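Local coordinates for protein metal-dependent hydrolase (PDB 2F6K) that probably acts as a metal-dependent lyase of the amidohydrolase family, decarboxylating aminocarboxymuconate semialdehyde, an intermediate of tryptophan breakdown, at residues A[94-99]-A[120-125]; A[149-154]-A[197-202]; A[201-206]-A[236-241]. One frame throughout, in Å; residues are numbered along the deposited sequence.

Interaction 1: residues A[94-99]-A[120-125]; sequences LASLPI and GVTVPT
Ala95 and Val121 face one another where two neighbouring parallel strands of a TIM barrel meet, the strands flanking helix 102-114 in a beta-alpha-beta unit. Two nearly straight hydrogen bonds join them: Ala95 N gives its proton to Gly120 O (2.8 Å, 158° at the hydrogen), and Ala95 O receives Thr122 N at the same distance, so a single residue is gripped through both of its backbone polar groups. The pairing then comes apart, because the chain beyond Ser96 swings away from strand 120-124. A water fills the next rung, accepting from Leu97 N at 2.8 Å and donating to Thr122 O, two atoms too far apart to bond directly.

Side chains divide between the two faces of the sheet. On the face bearing Leu94, CD2 of that leucine lies against the bare backbone of Gly120, 3.4 Å from Gly120 C, and Leu94 CB touches Thr122 CB. On the face bearing Ala95 and Val121, Leu97 spreads its two methyls over two valines: Leu97 CD2 comes crosswise onto Val121 CG1, whereas CD1 runs alongside Val123 CG1 (3.9 Å), the two side chains pointing the same way. Helix 102-114 packs on this face through Ala112, Val109 and Thr108. With OG1 turned to the far side from its own nitrogen (chi1 174°), Thr122 sets CG2 3.5 Å from Ala95 O and beside Ser96 OG, while OG1 makes a weak hydrogen bond to Ala152 O on the next strand.

Further out, side chains from elsewhere in the chain hold the departing backbone. His60 NE2 bonds to Leu97 O, and Ser96 N gives its proton to Asn77 OD1 of helix 66-86.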
ATOM      1  N   LEU A  94      29.713   2.286  14.091  1.00 33.25           N
ATOM      2  CA  LEU A  94      28.758   1.206  14.259  1.00 31.08           C
ATOM      3  C   LEU A  94      28.651   0.566  12.872  1.00 32.58           C
ATOM      4  O   LEU A  94      28.486   1.258  11.865  1.00 33.98           O
ATOM      5  CB  LEU A  94      27.397   1.756  14.682  1.00 27.63           C
ATOM      6  CG  LEU A  94      27.311   2.353  16.083  1.00 29.20           C
ATOM      7  CD1 LEU A  94      25.914   2.924  16.291  1.00 25.98           C
ATOM      8  CD2 LEU A  94      27.630   1.280  17.123  1.00 19.44           C
ATOM      9  N   ALA A  95      28.747  -0.754  12.814  1.00 29.62           N
ATOM     10  CA  ALA A  95      28.675  -1.442  11.539  1.00 28.77           C
ATOM     11  C   ALA A  95      27.248  -1.599  11.015  1.00 29.58           C
ATOM     12  O   ALA A  95      26.299  -1.745  11.794  1.00 31.52           O
ATOM     13  CB  ALA A  95      29.326  -2.803  11.658  1.00 24.21           C
ATOM     14  N   SER A  96      27.098  -1.564   9.692  1.00 27.69           N
ATOM     15  CA  SER A  96      25.793  -1.759   9.071  1.00 29.92           C
ATOM     16  C   SER A  96      25.676  -3.259   8.797  1.00 30.97           C
ATOM     17  O   SER A  96      26.685  -3.963   8.773  1.00 29.96           O
ATOM     18  CB  SER A  96      25.683  -0.972   7.760  1.00 28.43           C
ATOM     19  OG  SER A  96      25.608   0.419   8.008  1.00 27.76           O
ATOM     20  N   LEU A  97      24.455  -3.745   8.595  1.00 30.75           N
ATOM     21  CA  LEU A  97      24.240  -5.163   8.347  1.00 29.45           C
ATOM     22  C   LEU A  97      23.511  -5.394   7.028  1.00 31.17           C
ATOM     23  O   LEU A  97      22.589  -4.655   6.676  1.00 29.68           O
ATOM     24  CB  LEU A  97      23.436  -5.780   9.492  1.00 26.70           C
ATOM     25  CG  LEU A  97      23.998  -5.630  10.906  1.00 24.63           C
ATOM     26  CD1 LEU A  97      23.073  -6.329  11.892  1.00 23.32           C
ATOM     27  CD2 LEU A  97      25.386  -6.225  10.984  1.00 23.25           C
ATOM     28  N   PRO A  98      23.911  -6.438   6.287  1.00 30.95           N
ATOM     29  CA  PRO A  98      23.299  -6.772   5.000  1.00 29.84           C
ATOM     30  C   PRO A  98      21.886  -7.338   5.132  1.00 28.97           C
ATOM     31  O   PRO A  98      21.541  -8.341   4.505  1.00 30.31           O
ATOM     32  CB  PRO A  98      24.286  -7.770   4.405  1.00 26.83           C
ATOM     33  CG  PRO A  98      24.745  -8.512   5.613  1.00 27.23           C
ATOM     34  CD  PRO A  98      24.978  -7.396   6.620  1.00 31.56           C
ATOM     35  N   ILE A  99      21.075  -6.703   5.971  1.00 30.08           N
ATOM     36  CA  ILE A  99      19.690  -7.118   6.146  1.00 30.88           C
ATOM     37  C   ILE A  99      19.030  -6.886   4.788  1.00 32.96           C
ATOM     38  O   ILE A  99      19.402  -5.946   4.079  1.00 33.86           O
ATOM     39  CB  ILE A  99      19.013  -6.265   7.230  1.00 29.91           C
ATOM     40  CG1 ILE A  99      19.551  -6.686   8.607  1.00 29.75           C
ATOM     41  CG2 ILE A  99      17.495  -6.385   7.137  1.00 26.22           C
ATOM     42  CD1 ILE A  99      19.025  -5.859   9.770  1.00 30.52           C
ATOM     43  N   GLY A 120      29.706  -1.524  17.725  1.00 30.63           N
ATOM     44  CA  GLY A 120      28.386  -2.128  17.732  1.00 30.06           C
ATOM     45  C   GLY A 120      27.790  -2.058  16.335  1.00 30.40           C
ATOM     46  O   GLY A 120      28.518  -1.908  15.362  1.00 28.48           O
ATOM     47  N   VAL A 121      26.473  -2.163  16.219  1.00 27.83           N
ATOM     48  CA  VAL A 121      25.857  -2.101  14.906  1.00 28.01           C
ATOM     49  C   VAL A 121      24.723  -1.089  14.837  1.00 28.60           C
ATOM     50  O   VAL A 121      24.166  -0.675  15.860  1.00 27.44           O
ATOM     51  CB  VAL A 121      25.283  -3.478  14.475  1.00 27.50           C
ATOM     52  CG1 VAL A 121      26.377  -4.526  14.475  1.00 26.40           C
ATOM     53  CG2 VAL A 121      24.148  -3.884  15.397  1.00 25.52           C
ATOM     54  N   THR A 122      24.409  -0.679  13.613  1.00 25.88           N
ATOM     55  CA  THR A 122      23.308   0.238  13.374  1.00 26.54           C
ATOM     56  C   THR A 122      22.375  -0.524  12.449  1.00 24.95           C
ATOM     57  O   THR A 122      22.835  -1.197  11.530  1.00 23.74           O
ATOM     58  CB  THR A 122      23.757   1.549  12.689  1.00 27.57           C
ATOM     59  OG1 THR A 122      22.597   2.332  12.375  1.00 31.87           O
ATOM     60  CG2 THR A 122      24.508   1.275  11.414  1.00 22.59           C
ATOM     61  N   VAL A 123      21.076  -0.439  12.701  1.00 22.39           N
ATOM     62  CA  VAL A 123      20.113  -1.144  11.869  1.00 23.03           C
ATOM     63  C   VAL A 123      18.919  -0.267  11.495  1.00 24.64           C
ATOM     64  O   VAL A 123      18.521   0.636  12.246  1.00 25.12           O
ATOM     65  CB  VAL A 123      19.600  -2.433  12.579  1.00 25.00           C
ATOM     66  CG1 VAL A 123      20.771  -3.361  12.861  1.00 23.11           C
ATOM     67  CG2 VAL A 123      18.876  -2.081  13.889  1.00 19.67           C
ATOM     68  N   PRO A 124      18.333  -0.520  10.320  1.00 25.68           N
ATOM     69  CA  PRO A 124      17.182   0.259   9.870  1.00 25.61           C
ATOM     70  C   PRO A 124      15.920  -0.236  10.550  1.00 27.33           C
ATOM     71  O   PRO A 124      15.755  -1.442  10.747  1.00 27.45           O
ATOM     72  CB  PRO A 124      17.162  -0.010   8.372  1.00 28.77           C
ATOM     73  CG  PRO A 124      17.585  -1.443   8.304  1.00 27.97           C
ATOM     74  CD  PRO A 124      18.746  -1.490   9.289  1.00 28.23           C
ATOM     75  N   THR A 125      15.034   0.687  10.913  1.00 27.80           N
ATOM     76  CA  THR A 125      13.781   0.306  11.547  1.00 26.26           C
ATOM     77  C   THR A 125      13.124  -0.700  10.621  1.00 26.35           C
ATOM     78  O   THR A 125      12.506  -1.662  11.073  1.00 29.72           O
ATOM     79  CB  THR A 125      12.865   1.516  11.735  1.00 28.69           C
ATOM     80  OG1 THR A 125      12.868   2.302  10.538  1.00 27.57           O
ATOM     81  CG2 THR A 125      13.349   2.366  12.909  1.00 27.02           C
TER
HETATM   82  O   HOH W   1      22.614  -1.638   8.723  1.00 34.06           O

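Interaction 2: residues A[149-154]-A[197-202]; sequences AIVALH and PNIKVI. With MN (manganese (II) ion), chain C.
Two adjacent parallel strands of the TIM barrel, paired in register from Ile150 with Lys200 to Ala152 with Ile202, form this contact, and the first of them ends in a ligand of the metal site. Four backbone bonds alternate between the chains: Lys200 N to Ala149 O, Val151 N to Lys200 O, Ile202 N to Val151 O, and Leu153 N to Ile202 O (3.1 Å). The last meets its acceptor almost along the C=O axis, whereas Val151 N stands above the carbonyl plane of Lys200.

On the face with Ile150 and Ala152, the end of Ile202 slants over Ile150, CD1 reaching Ile150 CG2 at 3.6 Å, and Ile202 CB rests on Ala152 CB. On the other face Val151 places CG1 anti to the backbone N (chi1 171°), turning CG2 onto Ile199 CG2 at 3.5 Å; Leu144 of helix 138-145 packs over both residues.

Past the last rung with 197-202, His154 stays paired with strand 120-124 and turns its ring to the manganese ion, which His7, His9, Asp266 and two waters also bind. The imidazole coordinates through NE2, 2.1 Å from the metal.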
ATOM      1  N   ALA A 149      26.038  -6.661  22.441  1.00 32.64           N
ATOM      2  CA  ALA A 149      26.236  -5.578  21.497  1.00 31.75           C
ATOM      3  C   ALA A 149      25.278  -4.384  21.600  1.00 32.85           C
ATOM      4  O   ALA A 149      24.119  -4.496  22.037  1.00 32.28           O
ATOM      5  CB  ALA A 149      26.194  -6.149  20.081  1.00 29.07           C
ATOM      6  N   ILE A 150      25.796  -3.231  21.195  1.00 30.32           N
ATOM      7  CA  ILE A 150      25.012  -2.013  21.148  1.00 28.41           C
ATOM      8  C   ILE A 150      24.328  -2.070  19.773  1.00 28.93           C
ATOM      9  O   ILE A 150      24.988  -2.282  18.751  1.00 28.27           O
ATOM     10  CB  ILE A 150      25.922  -0.765  21.191  1.00 31.72           C
ATOM     11  CG1 ILE A 150      26.569  -0.631  22.574  1.00 29.78           C
ATOM     12  CG2 ILE A 150      25.115   0.483  20.831  1.00 29.04           C
ATOM     13  CD1 ILE A 150      27.731   0.324  22.610  1.00 25.71           C
ATOM     14  N   VAL A 151      23.011  -1.911  19.747  1.00 27.93           N
ATOM     15  CA  VAL A 151      22.268  -1.921  18.497  1.00 26.14           C
ATOM     16  C   VAL A 151      21.505  -0.606  18.390  1.00 28.01           C
ATOM     17  O   VAL A 151      20.576  -0.346  19.160  1.00 28.08           O
ATOM     18  CB  VAL A 151      21.279  -3.095  18.448  1.00 27.46           C
ATOM     19  CG1 VAL A 151      20.377  -2.957  17.251  1.00 22.33           C
ATOM     20  CG2 VAL A 151      22.038  -4.412  18.374  1.00 28.79           C
ATOM     21  N   ALA A 152      21.912   0.235  17.446  1.00 25.77           N
ATOM     22  CA  ALA A 152      21.255   1.525  17.261  1.00 25.49           C
ATOM     23  C   ALA A 152      20.291   1.497  16.088  1.00 26.33           C
ATOM     24  O   ALA A 152      20.702   1.280  14.942  1.00 28.39           O
ATOM     25  CB  ALA A 152      22.294   2.623  17.046  1.00 20.33           C
ATOM     26  N   LEU A 153      19.010   1.710  16.385  1.00 25.24           N
ATOM     27  CA  LEU A 153      17.981   1.743  15.355  1.00 25.41           C
ATOM     28  C   LEU A 153      18.050   3.084  14.645  1.00 26.70           C
ATOM     29  O   LEU A 153      18.350   4.111  15.264  1.00 29.31           O
ATOM     30  CB  LEU A 153      16.578   1.624  15.963  1.00 25.62           C
ATOM     31  CG  LEU A 153      16.148   0.435  16.817  1.00 25.83           C
ATOM     32  CD1 LEU A 153      14.640   0.536  17.082  1.00 26.41           C
ATOM     33  CD2 LEU A 153      16.466  -0.866  16.108  1.00 31.58           C
ATOM     34  N   HIS A 154      17.806   3.081  13.344  1.00 25.89           N
ATOM     35  CA  HIS A 154      17.759   4.340  12.618  1.00 29.52           C
ATOM     36  C   HIS A 154      16.521   4.290  11.740  1.00 29.92           C
ATOM     37  O   HIS A 154      16.328   3.366  10.942  1.00 27.74           O
ATOM     38  CB  HIS A 154      19.007   4.604  11.776  1.00 31.05           C
ATOM     39  CG  HIS A 154      19.144   6.041  11.380  1.00 33.07           C
ATOM     40  ND1 HIS A 154      18.289   6.652  10.487  1.00 33.54           N
ATOM     41  CD2 HIS A 154      19.984   7.011  11.817  1.00 36.18           C
ATOM     42  CE1 HIS A 154      18.597   7.934  10.391  1.00 35.80           C
ATOM     43  NE2 HIS A 154      19.622   8.178  11.189  1.00 36.03           N
ATOM     44  N   PRO A 197      18.054  -9.802  26.325  1.00 35.34           N
ATOM     45  CA  PRO A 197      18.293  -8.833  27.399  1.00 34.50           C
ATOM     46  C   PRO A 197      19.674  -8.196  27.401  1.00 34.32           C
ATOM     47  O   PRO A 197      19.850  -7.089  27.905  1.00 38.01           O
ATOM     48  CB  PRO A 197      18.055  -9.661  28.656  1.00 32.78           C
ATOM     49  CG  PRO A 197      18.614 -10.985  28.260  1.00 34.66           C
ATOM     50  CD  PRO A 197      18.013 -11.171  26.879  1.00 34.72           C
ATOM     51  N   ASN A 198      20.644  -8.891  26.826  1.00 33.57           N
ATOM     52  CA  ASN A 198      22.016  -8.412  26.799  1.00 33.53           C
ATOM     53  C   ASN A 198      22.309  -7.366  25.744  1.00 34.39           C
ATOM     54  O   ASN A 198      23.332  -6.681  25.815  1.00 35.56           O
ATOM     55  CB  ASN A 198      22.956  -9.604  26.642  1.00 32.20           C
ATOM     56  CG  ASN A 198      22.733 -10.639  27.721  1.00 36.30           C
ATOM     57  OD1 ASN A 198      22.894 -10.343  28.908  1.00 35.75           O
ATOM     58  ND2 ASN A 198      22.337 -11.852  27.323  1.00 34.18           N
ATOM     59  N   ILE A 199      21.426  -7.242  24.760  1.00 32.82           N
ATOM     60  CA  ILE A 199      21.630  -6.245  23.725  1.00 32.97           C
ATOM     61  C   ILE A 199      21.263  -4.892  24.299  1.00 33.17           C
ATOM     62  O   ILE A 199      20.304  -4.775  25.057  1.00 31.83           O
ATOM     63  CB  ILE A 199      20.743  -6.504  22.500  1.00 32.81           C
ATOM     64  CG1 ILE A 199      21.116  -7.849  21.868  1.00 31.45           C
ATOM     65  CG2 ILE A 199      20.902  -5.356  21.498  1.00 31.51           C
ATOM     66  CD1 ILE A 199      20.262  -8.232  20.680  1.00 21.64           C
ATOM     67  N   LYS A 200      22.037  -3.875  23.945  1.00 32.64           N
ATOM     68  CA  LYS A 200      21.776  -2.523  24.416  1.00 31.71           C
ATOM     69  C   LYS A 200      21.238  -1.762  23.219  1.00 31.07           C
ATOM     70  O   LYS A 200      21.991  -1.351  22.335  1.00 30.63           O
ATOM     71  CB  LYS A 200      23.063  -1.893  24.920  1.00 33.85           C
ATOM     72  CG  LYS A 200      23.688  -2.663  26.061  1.00 37.86           C
ATOM     73  CD  LYS A 200      25.179  -2.396  26.153  1.00 43.56           C
ATOM     74  CE  LYS A 200      25.776  -3.139  27.327  1.00 48.78           C
ATOM     75  NZ  LYS A 200      25.327  -4.567  27.340  1.00 53.28           N
ATOM     76  N   VAL A 201      19.922  -1.591  23.202  1.00 29.04           N
ATOM     77  CA  VAL A 201      19.234  -0.918  22.116  1.00 27.66           C
ATOM     78  C   VAL A 201      19.097   0.587  22.287  1.00 27.42           C
ATOM     79  O   VAL A 201      18.512   1.070  23.253  1.00 27.75           O
ATOM     80  CB  VAL A 201      17.830  -1.530  21.941  1.00 26.21           C
ATOM     81  CG1 VAL A 201      17.060  -0.816  20.846  1.00 25.99           C
ATOM     82  CG2 VAL A 201      17.963  -3.005  21.636  1.00 28.63           C
ATOM     83  N   ILE A 202      19.645   1.328  21.335  1.00 27.78           N
ATOM     84  CA  ILE A 202      19.540   2.782  21.346  1.00 26.57           C
ATOM     85  C   ILE A 202      18.397   3.175  20.395  1.00 27.97           C
ATOM     86  O   ILE A 202      18.464   2.895  19.193  1.00 29.15           O
ATOM     87  CB  ILE A 202      20.833   3.450  20.823  1.00 26.76           C
ATOM     88  CG1 ILE A 202      22.026   3.074  21.710  1.00 27.27           C
ATOM     89  CG2 ILE A 202      20.650   4.965  20.768  1.00 24.08           C
ATOM     90  CD1 ILE A 202      23.368   3.606  21.188  1.00 18.15           C
TER
HETATM   91 MN    MN C 402      20.142  10.178  11.561  1.00 26.54          MN
HETATM   92  O   HOH W   2      18.213  10.963  11.674  1.00 19.83           O
HETATM   93  O   HOH W   3      20.046  10.694   9.317  1.00 34.63           O

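Interaction 3: residues A[201-206]-A[236-241]; sequences VIIPHA and VYFDVA
The carboxylate of Asp239 is approached on both faces: His205 N and Ala241 N reach OD2 from opposite sides of its plane, at 2.9 and 3.0 Å. The bond from Ala241 N closes an Asx turn, and the one from His205 N ties that turn to the other chain. Together they should fix the rotation of the group, whose OD1 lies against Pro204 CB and accepts a hydrogen bond from His7 ND1. The imidazole of His205 has Ala241 O at its edge and in its plane, 3.7 Å from CD2, and Ala241 CB also touches CD2. Phe238 inclines its ring so that CD1 meets Ile203 CB at 3.9 Å. Tyr237 carries its ring away to stack on His260; Val201 O lies at the ring's edge near its plane, beside CD1, and CB stays against Ile202 CG1.

These groups stand where strands 200-203 and 237-239, neighbours in the TIM barrel, run out into the loops at the metal end. The short axes are inclined at 40°, consistent with a ladder that weakens toward its end: Tyr237 N to Val201 O (2.7 Å) and Ile203 N to Tyr237 O are short and straight, but Asp239 N to Ile203 O is weak. At the start, Val236 CG2 abuts Ile203 CD1.

Beyond the ladder, His205 has a positive phi (53°), a left-handed backbone turn that brings the next N-H, that of Ala206, to Asp239 O at 2.9 Å. Because His7 is a manganese ligand, Asp239 is a second-shell residue that probably orients it, and the ring of His205 packs on the same histidine.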
ATOM      1  N   VAL A 201      19.922  -1.591  23.202  1.00 29.04           N
ATOM      2  CA  VAL A 201      19.234  -0.918  22.116  1.00 27.66           C
ATOM      3  C   VAL A 201      19.097   0.587  22.287  1.00 27.42           C
ATOM      4  O   VAL A 201      18.512   1.070  23.253  1.00 27.75           O
ATOM      5  CB  VAL A 201      17.830  -1.530  21.941  1.00 26.21           C
ATOM      6  CG1 VAL A 201      17.060  -0.816  20.846  1.00 25.99           C
ATOM      7  CG2 VAL A 201      17.963  -3.005  21.636  1.00 28.63           C
ATOM      8  N   ILE A 202      19.645   1.328  21.335  1.00 27.78           N
ATOM      9  CA  ILE A 202      19.540   2.782  21.346  1.00 26.57           C
ATOM     10  C   ILE A 202      18.397   3.175  20.395  1.00 27.97           C
ATOM     11  O   ILE A 202      18.464   2.895  19.193  1.00 29.15           O
ATOM     12  CB  ILE A 202      20.833   3.450  20.823  1.00 26.76           C
ATOM     13  CG1 ILE A 202      22.026   3.074  21.710  1.00 27.27           C
ATOM     14  CG2 ILE A 202      20.650   4.965  20.768  1.00 24.08           C
ATOM     15  CD1 ILE A 202      23.368   3.606  21.188  1.00 18.15           C
ATOM     16  N   ILE A 203      17.349   3.796  20.927  1.00 27.02           N
ATOM     17  CA  ILE A 203      16.232   4.247  20.098  1.00 25.67           C
ATOM     18  C   ILE A 203      16.463   5.748  19.852  1.00 26.98           C
ATOM     19  O   ILE A 203      16.510   6.546  20.787  1.00 27.18           O
ATOM     20  CB  ILE A 203      14.891   3.980  20.805  1.00 24.34           C
ATOM     21  CG1 ILE A 203      14.702   2.464  20.960  1.00 26.26           C
ATOM     22  CG2 ILE A 203      13.746   4.566  20.002  1.00 25.00           C
ATOM     23  CD1 ILE A 203      13.469   2.065  21.721  1.00 26.36           C
ATOM     24  N   PRO A 204      16.616   6.144  18.581  1.00 26.76           N
ATOM     25  CA  PRO A 204      16.865   7.532  18.176  1.00 28.07           C
ATOM     26  C   PRO A 204      15.756   8.556  18.374  1.00 30.37           C
ATOM     27  O   PRO A 204      14.588   8.206  18.583  1.00 31.05           O
ATOM     28  CB  PRO A 204      17.226   7.385  16.703  1.00 28.96           C
ATOM     29  CG  PRO A 204      16.286   6.306  16.268  1.00 27.59           C
ATOM     30  CD  PRO A 204      16.397   5.292  17.395  1.00 29.16           C
ATOM     31  N   HIS A 205      16.158   9.826  18.307  1.00 29.48           N
ATOM     32  CA  HIS A 205      15.254  10.969  18.414  1.00 27.32           C
ATOM     33  C   HIS A 205      14.348  10.974  19.643  1.00 28.53           C
ATOM     34  O   HIS A 205      13.134  11.184  19.539  1.00 25.70           O
ATOM     35  CB  HIS A 205      14.407  11.063  17.140  1.00 27.46           C
ATOM     36  CG  HIS A 205      15.217  11.058  15.880  1.00 29.51           C
ATOM     37  ND1 HIS A 205      15.061  10.103  14.897  1.00 31.04           N
ATOM     38  CD2 HIS A 205      16.200  11.882  15.448  1.00 29.13           C
ATOM     39  CE1 HIS A 205      15.914  10.338  13.915  1.00 28.19           C
ATOM     40  NE2 HIS A 205      16.618  11.412  14.224  1.00 30.25           N
ATOM     41  N   ALA A 206      14.942  10.738  20.807  1.00 28.73           N
ATOM     42  CA  ALA A 206      14.194  10.746  22.059  1.00 27.88           C
ATOM     43  C   ALA A 206      12.969   9.828  22.088  1.00 27.76           C
ATOM     44  O   ALA A 206      11.966  10.139  22.737  1.00 29.63           O
ATOM     45  CB  ALA A 206      13.785  12.170  22.392  1.00 23.33           C
ATOM     46  N   VAL A 236      16.075   0.136  27.712  1.00 33.18           N
ATOM     47  CA  VAL A 236      16.747   0.594  26.507  1.00 29.92           C
ATOM     48  C   VAL A 236      17.413   1.953  26.672  1.00 30.44           C
ATOM     49  O   VAL A 236      17.378   2.552  27.745  1.00 31.35           O
ATOM     50  CB  VAL A 236      15.771   0.681  25.323  1.00 31.82           C
ATOM     51  CG1 VAL A 236      14.983  -0.624  25.203  1.00 31.92           C
ATOM     52  CG2 VAL A 236      14.850   1.862  25.497  1.00 25.70           C
ATOM     53  N   TYR A 237      18.038   2.422  25.597  1.00 29.70           N
ATOM     54  CA  TYR A 237      18.705   3.714  25.588  1.00 30.37           C
ATOM     55  C   TYR A 237      18.031   4.642  24.583  1.00 30.45           C
ATOM     56  O   TYR A 237      17.241   4.200  23.743  1.00 31.91           O
ATOM     57  CB  TYR A 237      20.178   3.553  25.217  1.00 30.69           C
ATOM     58  CG  TYR A 237      21.010   2.916  26.294  1.00 33.41           C
ATOM     59  CD1 TYR A 237      20.846   1.568  26.630  1.00 35.36           C
ATOM     60  CD2 TYR A 237      21.966   3.658  26.985  1.00 34.49           C
ATOM     61  CE1 TYR A 237      21.616   0.976  27.628  1.00 34.14           C
ATOM     62  CE2 TYR A 237      22.741   3.078  27.985  1.00 37.70           C
ATOM     63  CZ  TYR A 237      22.563   1.739  28.300  1.00 39.70           C
ATOM     64  OH  TYR A 237      23.344   1.170  29.279  1.00 46.22           O
ATOM     65  N   PHE A 238      18.364   5.925  24.663  1.00 28.18           N
ATOM     66  CA  PHE A 238      17.793   6.916  23.765  1.00 26.82           C
ATOM     67  C   PHE A 238      18.812   7.987  23.426  1.00 27.37           C
ATOM     68  O   PHE A 238      19.492   8.497  24.320  1.00 26.86           O
ATOM     69  CB  PHE A 238      16.608   7.620  24.435  1.00 25.52           C
ATOM     70  CG  PHE A 238      15.488   6.705  24.828  1.00 26.27           C
ATOM     71  CD1 PHE A 238      14.532   6.309  23.895  1.00 24.66           C
ATOM     72  CD2 PHE A 238      15.392   6.229  26.133  1.00 26.11           C
ATOM     73  CE1 PHE A 238      13.496   5.451  24.258  1.00 22.27           C
ATOM     74  CE2 PHE A 238      14.367   5.374  26.507  1.00 24.67           C
ATOM     75  CZ  PHE A 238      13.416   4.981  25.571  1.00 25.18           C
ATOM     76  N   ASP A 239      18.948   8.331  22.149  1.00 27.70           N
ATOM     77  CA  ASP A 239      19.843   9.429  21.818  1.00 27.91           C
ATOM     78  C   ASP A 239      18.874  10.616  21.813  1.00 29.54           C
ATOM     79  O   ASP A 239      17.662  10.408  21.876  1.00 29.49           O
ATOM     80  CB  ASP A 239      20.545   9.201  20.470  1.00 29.86           C
ATOM     81  CG  ASP A 239      19.676   9.499  19.264  1.00 33.58           C
ATOM     82  OD1 ASP A 239      19.897   8.831  18.229  1.00 29.77           O
ATOM     83  OD2 ASP A 239      18.809  10.395  19.317  1.00 35.31           O
ATOM     84  N   VAL A 240      19.366  11.845  21.777  1.00 29.93           N
ATOM     85  CA  VAL A 240      18.447  12.981  21.799  1.00 29.65           C
ATOM     86  C   VAL A 240      18.628  13.952  20.644  1.00 30.56           C
ATOM     87  O   VAL A 240      18.620  15.173  20.834  1.00 31.55           O
ATOM     88  CB  VAL A 240      18.551  13.776  23.132  1.00 30.83           C
ATOM     89  CG1 VAL A 240      18.182  12.883  24.299  1.00 31.57           C
ATOM     90  CG2 VAL A 240      19.954  14.338  23.307  1.00 26.30           C
ATOM     91  N   ALA A 241      18.802  13.414  19.442  1.00 29.17           N
ATOM     92  CA  ALA A 241      18.945  14.255  18.265  1.00 28.40           C
ATOM     93  C   ALA A 241      17.556  14.807  17.911  1.00 28.74           C
ATOM     94  O   ALA A 241      16.536  14.209  18.264  1.00 31.41           O
ATOM     95  CB  ALA A 241      19.505  13.435  17.104  1.00 25.49           C
TER
HETATM   96  O   HOH W   4      13.606  14.295  18.037  1.00 36.20           O

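In the fold
All three contacts are buried and belong to one parallel barrel sheet, the touching strands following each other in the order 91-95, 120-124, 150-154, 200-203, 237-239. Interactions 1 and 2 meet directly, Val123 O lying 2.8 Å from His154 N; interactions 2 and 3 share Val201 and Ile202, so strand 200-203 is paired along both edges. Interactions 1 and 3 do not touch. The chemistry of the three changes across the sheet: 94-99 with 120-125 is a short ladder of two backbone bonds, continued by a water and apolar packing; 149-154 with 197-202 is a ladder of four bonds, just beyond which the same strand supplies a metal ligand; 201-206 with 236-241 adds a buried second-shell carboxylate.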